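Local coordinates for protein malate dehydrogenase (Naegleria fowleri, PDB 6UM4) that probably catalyses the reversible, NAD-dependent interconversion of malate and oxaloacetate, at residues Asn303-Ile308 with Asn393-Asp398. Sequence-based numbering, arbitrary orientation.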
ATOM      1  N   ASN A 303     -25.093  23.145  -1.913  1.00 29.99           N
ATOM      2  CA  ASN A 303     -25.614  24.300  -2.643  1.00 28.22           C
ATOM      3  C   ASN A 303     -25.230  25.612  -1.979  1.00 28.65           C
ATOM      4  O   ASN A 303     -25.322  26.672  -2.609  1.00 29.20           O
ATOM      5  CB  ASN A 303     -27.143  24.246  -2.717  1.00 29.37           C
ATOM      6  CG  ASN A 303     -27.671  23.015  -3.434  1.00 29.96           C
ATOM      7  OD1 ASN A 303     -27.111  22.570  -4.425  1.00 34.69           O
ATOM      8  ND2 ASN A 303     -28.751  22.451  -2.913  1.00 29.93           N
ATOM      9  N   ASP A 304     -24.846  25.561  -0.709  1.00 28.56           N
ATOM     10  CA  ASP A 304     -24.631  26.747   0.114  1.00 29.23           C
ATOM     11  C   ASP A 304     -23.273  27.351  -0.219  1.00 33.79           C
ATOM     12  O   ASP A 304     -22.230  26.829   0.204  1.00 27.78           O
ATOM     13  CB  ASP A 304     -24.749  26.380   1.590  1.00 29.48           C
ATOM     14  CG  ASP A 304     -24.629  27.579   2.507  1.00 33.82           C
ATOM     15  OD1 ASP A 304     -24.295  28.683   2.025  1.00 38.76           O
ATOM     16  OD2 ASP A 304     -24.907  27.430   3.714  1.00 37.73           O
ATOM     17  N   GLU A 305     -23.286  28.476  -0.948  1.00 31.29           N
ATOM     18  CA  GLU A 305     -22.046  29.096  -1.400  1.00 29.94           C
ATOM     19  C   GLU A 305     -21.205  29.626  -0.245  1.00 28.86           C
ATOM     20  O   GLU A 305     -19.987  29.759  -0.393  1.00 31.40           O
ATOM     21  CB  GLU A 305     -22.361  30.234  -2.383  1.00 36.75           C
ATOM     22  CG  GLU A 305     -21.151  30.903  -3.033  1.00 47.91           C
ATOM     23  CD  GLU A 305     -21.533  32.209  -3.724  1.00 61.61           C
ATOM     24  OE1 GLU A 305     -22.489  32.199  -4.537  1.00 65.00           O
ATOM     25  OE2 GLU A 305     -20.898  33.249  -3.428  1.00 63.96           O
ATOM     26  N   GLN A 306     -21.817  29.942   0.896  1.00 29.73           N
ATOM     27  CA  GLN A 306     -21.015  30.406   2.024  1.00 31.52           C
ATOM     28  C   GLN A 306     -20.246  29.255   2.657  1.00 33.07           C
ATOM     29  O   GLN A 306     -19.087  29.423   3.059  1.00 34.07           O
ATOM     30  CB  GLN A 306     -21.903  31.114   3.039  1.00 39.32           C
ATOM     31  CG  GLN A 306     -22.569  32.340   2.432  1.00 48.71           C
ATOM     32  CD  GLN A 306     -23.247  33.224   3.464  1.00 64.58           C
ATOM     33  OE1 GLN A 306     -23.296  32.889   4.653  1.00 63.89           O
ATOM     34  NE2 GLN A 306     -23.779  34.368   3.010  1.00 68.61           N
ATOM     35  N   TRP A 307     -20.871  28.080   2.760  1.00 30.29           N
ATOM     36  CA  TRP A 307     -20.144  26.920   3.261  1.00 28.19           C
ATOM     37  C   TRP A 307     -19.023  26.542   2.297  1.00 26.54           C
ATOM     38  O   TRP A 307     -17.904  26.227   2.720  1.00 27.61           O
ATOM     39  CB  TRP A 307     -21.098  25.744   3.455  1.00 28.89           C
ATOM     40  CG  TRP A 307     -20.387  24.450   3.786  1.00 26.62           C
ATOM     41  CD1 TRP A 307     -19.901  24.069   5.003  1.00 33.58           C
ATOM     42  CD2 TRP A 307     -20.076  23.382   2.879  1.00 25.83           C
ATOM     43  NE1 TRP A 307     -19.318  22.824   4.913  1.00 32.86           N
ATOM     44  CE2 TRP A 307     -19.416  22.379   3.621  1.00 29.11           C
ATOM     45  CE3 TRP A 307     -20.313  23.167   1.519  1.00 25.18           C
ATOM     46  CZ2 TRP A 307     -18.973  21.190   3.045  1.00 32.27           C
ATOM     47  CZ3 TRP A 307     -19.874  21.984   0.948  1.00 24.29           C
ATOM     48  CH2 TRP A 307     -19.211  21.012   1.709  1.00 28.37           C
ATOM     49  N   ILE A 308     -19.305  26.590   0.995  1.00 26.82           N
ATOM     50  CA  ILE A 308     -18.279  26.316  -0.007  1.00 25.80           C
ATOM     51  C   ILE A 308     -17.096  27.243   0.204  1.00 25.78           C
ATOM     52  O   ILE A 308     -15.942  26.808   0.278  1.00 27.18           O
ATOM     53  CB  ILE A 308     -18.859  26.474  -1.423  1.00 26.18           C
ATOM     54  CG1 ILE A 308     -19.923  25.417  -1.683  1.00 29.41           C
ATOM     55  CG2 ILE A 308     -17.750  26.403  -2.465  1.00 24.69           C
ATOM     56  CD1 ILE A 308     -20.494  25.502  -3.061  1.00 36.47           C
ATOM     57  N   ASN A 393     -20.142  29.930 -14.005  1.00 29.18           N
ATOM     58  CA  ASN A 393     -20.646  31.153 -13.400  1.00 32.36           C
ATOM     59  C   ASN A 393     -19.511  32.063 -12.945  1.00 30.04           C
ATOM     60  O   ASN A 393     -18.330  31.713 -12.978  1.00 29.11           O
ATOM     61  CB  ASN A 393     -21.565  30.868 -12.211  1.00 36.34           C
ATOM     62  CG  ASN A 393     -20.912  30.018 -11.135  1.00 38.08           C
ATOM     63  OD1 ASN A 393     -19.783  30.273 -10.679  1.00 34.77           O
ATOM     64  ND2 ASN A 393     -21.674  29.044 -10.653  1.00 39.52           N
ATOM     65  N   SER A 394     -19.906  33.246 -12.481  1.00 30.94           N
ATOM     66  CA  SER A 394     -18.953  34.301 -12.160  1.00 32.34           C
ATOM     67  C   SER A 394     -18.114  33.947 -10.940  1.00 33.43           C
ATOM     68  O   SER A 394     -16.939  34.323 -10.860  1.00 39.88           O
ATOM     69  CB  SER A 394     -19.705  35.616 -11.933  1.00 33.76           C
ATOM     70  OG  SER A 394     -18.933  36.496 -11.138  1.00 36.26           O
ATOM     71  N   PHE A 395     -18.702  33.260  -9.960  1.00 30.72           N
ATOM     72  CA  PHE A 395     -17.895  32.823  -8.829  1.00 31.30           C
ATOM     73  C   PHE A 395     -16.849  31.817  -9.277  1.00 30.34           C
ATOM     74  O   PHE A 395     -15.681  31.904  -8.878  1.00 32.09           O
ATOM     75  CB  PHE A 395     -18.757  32.200  -7.743  1.00 32.50           C
ATOM     76  CG  PHE A 395     -17.958  31.625  -6.617  1.00 39.22           C
ATOM     77  CD1 PHE A 395     -17.214  32.458  -5.789  1.00 46.30           C
ATOM     78  CD2 PHE A 395     -17.916  30.257  -6.399  1.00 36.81           C
ATOM     79  CE1 PHE A 395     -16.464  31.944  -4.743  1.00 45.56           C
ATOM     80  CE2 PHE A 395     -17.174  29.739  -5.354  1.00 38.70           C
ATOM     81  CZ  PHE A 395     -16.437  30.577  -4.531  1.00 40.98           C
ATOM     82  N   SER A 396     -17.250  30.867 -10.120  1.00 27.35           N
ATOM     83  CA  SER A 396     -16.288  29.908 -10.656  1.00 31.54           C
ATOM     84  C   SER A 396     -15.249  30.600 -11.531  1.00 31.04           C
ATOM     85  O   SER A 396     -14.058  30.281 -11.453  1.00 26.06           O
ATOM     86  CB  SER A 396     -17.003  28.813 -11.443  1.00 26.84           C
ATOM     87  OG  SER A 396     -17.778  28.001 -10.595  1.00 25.83           O
ATOM     88  N   ALA A 397     -15.682  31.508 -12.413  1.00 29.88           N
ATOM     89  CA  ALA A 397     -14.723  32.151 -13.310  1.00 27.97           C
ATOM     90  C   ALA A 397     -13.664  32.914 -12.528  1.00 27.99           C
ATOM     91  O   ALA A 397     -12.480  32.883 -12.881  1.00 31.55           O
ATOM     92  CB  ALA A 397     -15.439  33.086 -14.288  1.00 36.29           C
ATOM     93  N   ASP A 398     -14.078  33.607 -11.468  1.00 28.45           N
ATOM     94  CA  ASP A 398     -13.132  34.338 -10.631  1.00 28.63           C
ATOM     95  C   ASP A 398     -12.083  33.408 -10.049  1.00 27.49           C
ATOM     96  O   ASP A 398     -10.888  33.725 -10.032  1.00 27.48           O
ATOM     97  CB  ASP A 398     -13.862  35.038  -9.488  1.00 29.32           C
ATOM     98  CG  ASP A 398     -14.670  36.240  -9.936  1.00 36.34           C
ATOM     99  OD1 ASP A 398     -14.601  36.664 -11.120  1.00 32.75           O
ATOM    100  OD2 ASP A 398     -15.399  36.754  -9.067  1.00 36.62           O
TER
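The phenyl ring of Phe395 and the carboxylate of Glu305 lie nearly parallel, their planes about 13° apart, and Ile308 is on the same side of the ring as the carboxylate. Both approaches are oblique and fall at diagonally opposed ring positions: the Glu305 carboxylate oxygen OE2 comes to 4.4 Å from CD1 of Phe395, while the Ile308 methyl CG2 lies 4.5 Å from CE2 of the same ring. The second is a loose apolar touch; the first is a loose van der Waals approach of the carboxylate, without a hydrogen bond. Glu305 spans the gap because its chain is extended, with CG anti to the backbone N (chi1 -175°) and CD nearly anti beyond it. The helices themselves stay well apart, the CA atoms of Glu305 and Phe395 being 9.3 Å from each other, and the two segments bury just 113 Å² between them. Thr309, one turn after Glu305, also touches Phe395, and Leu288 packs on Ile308.

Each segment carries the first turn of a helix, capped by the residue just before it. Asp304 OD1 accepts from Gln306 N at 3.0 Å, a bent bond arriving from above the carboxylate plane. At the other cap, Asn393 OD1 receives Ser396 N at 2.7 Å, a much straighter bond (N-H...O 164°) with the donor nearly in line with the amide C=O. The buried Ser396 hydroxyl is hydrogen-bonded to Tyr285 OH, which ties this helix start to strand 285-287.

The pairing thus joins the N-terminal turns of helices 305-317 and 394-414 at the protein surface, a peripheral helix-to-helix contact within the alpha/beta C-terminal domain of the lactate/malate dehydrogenase fold.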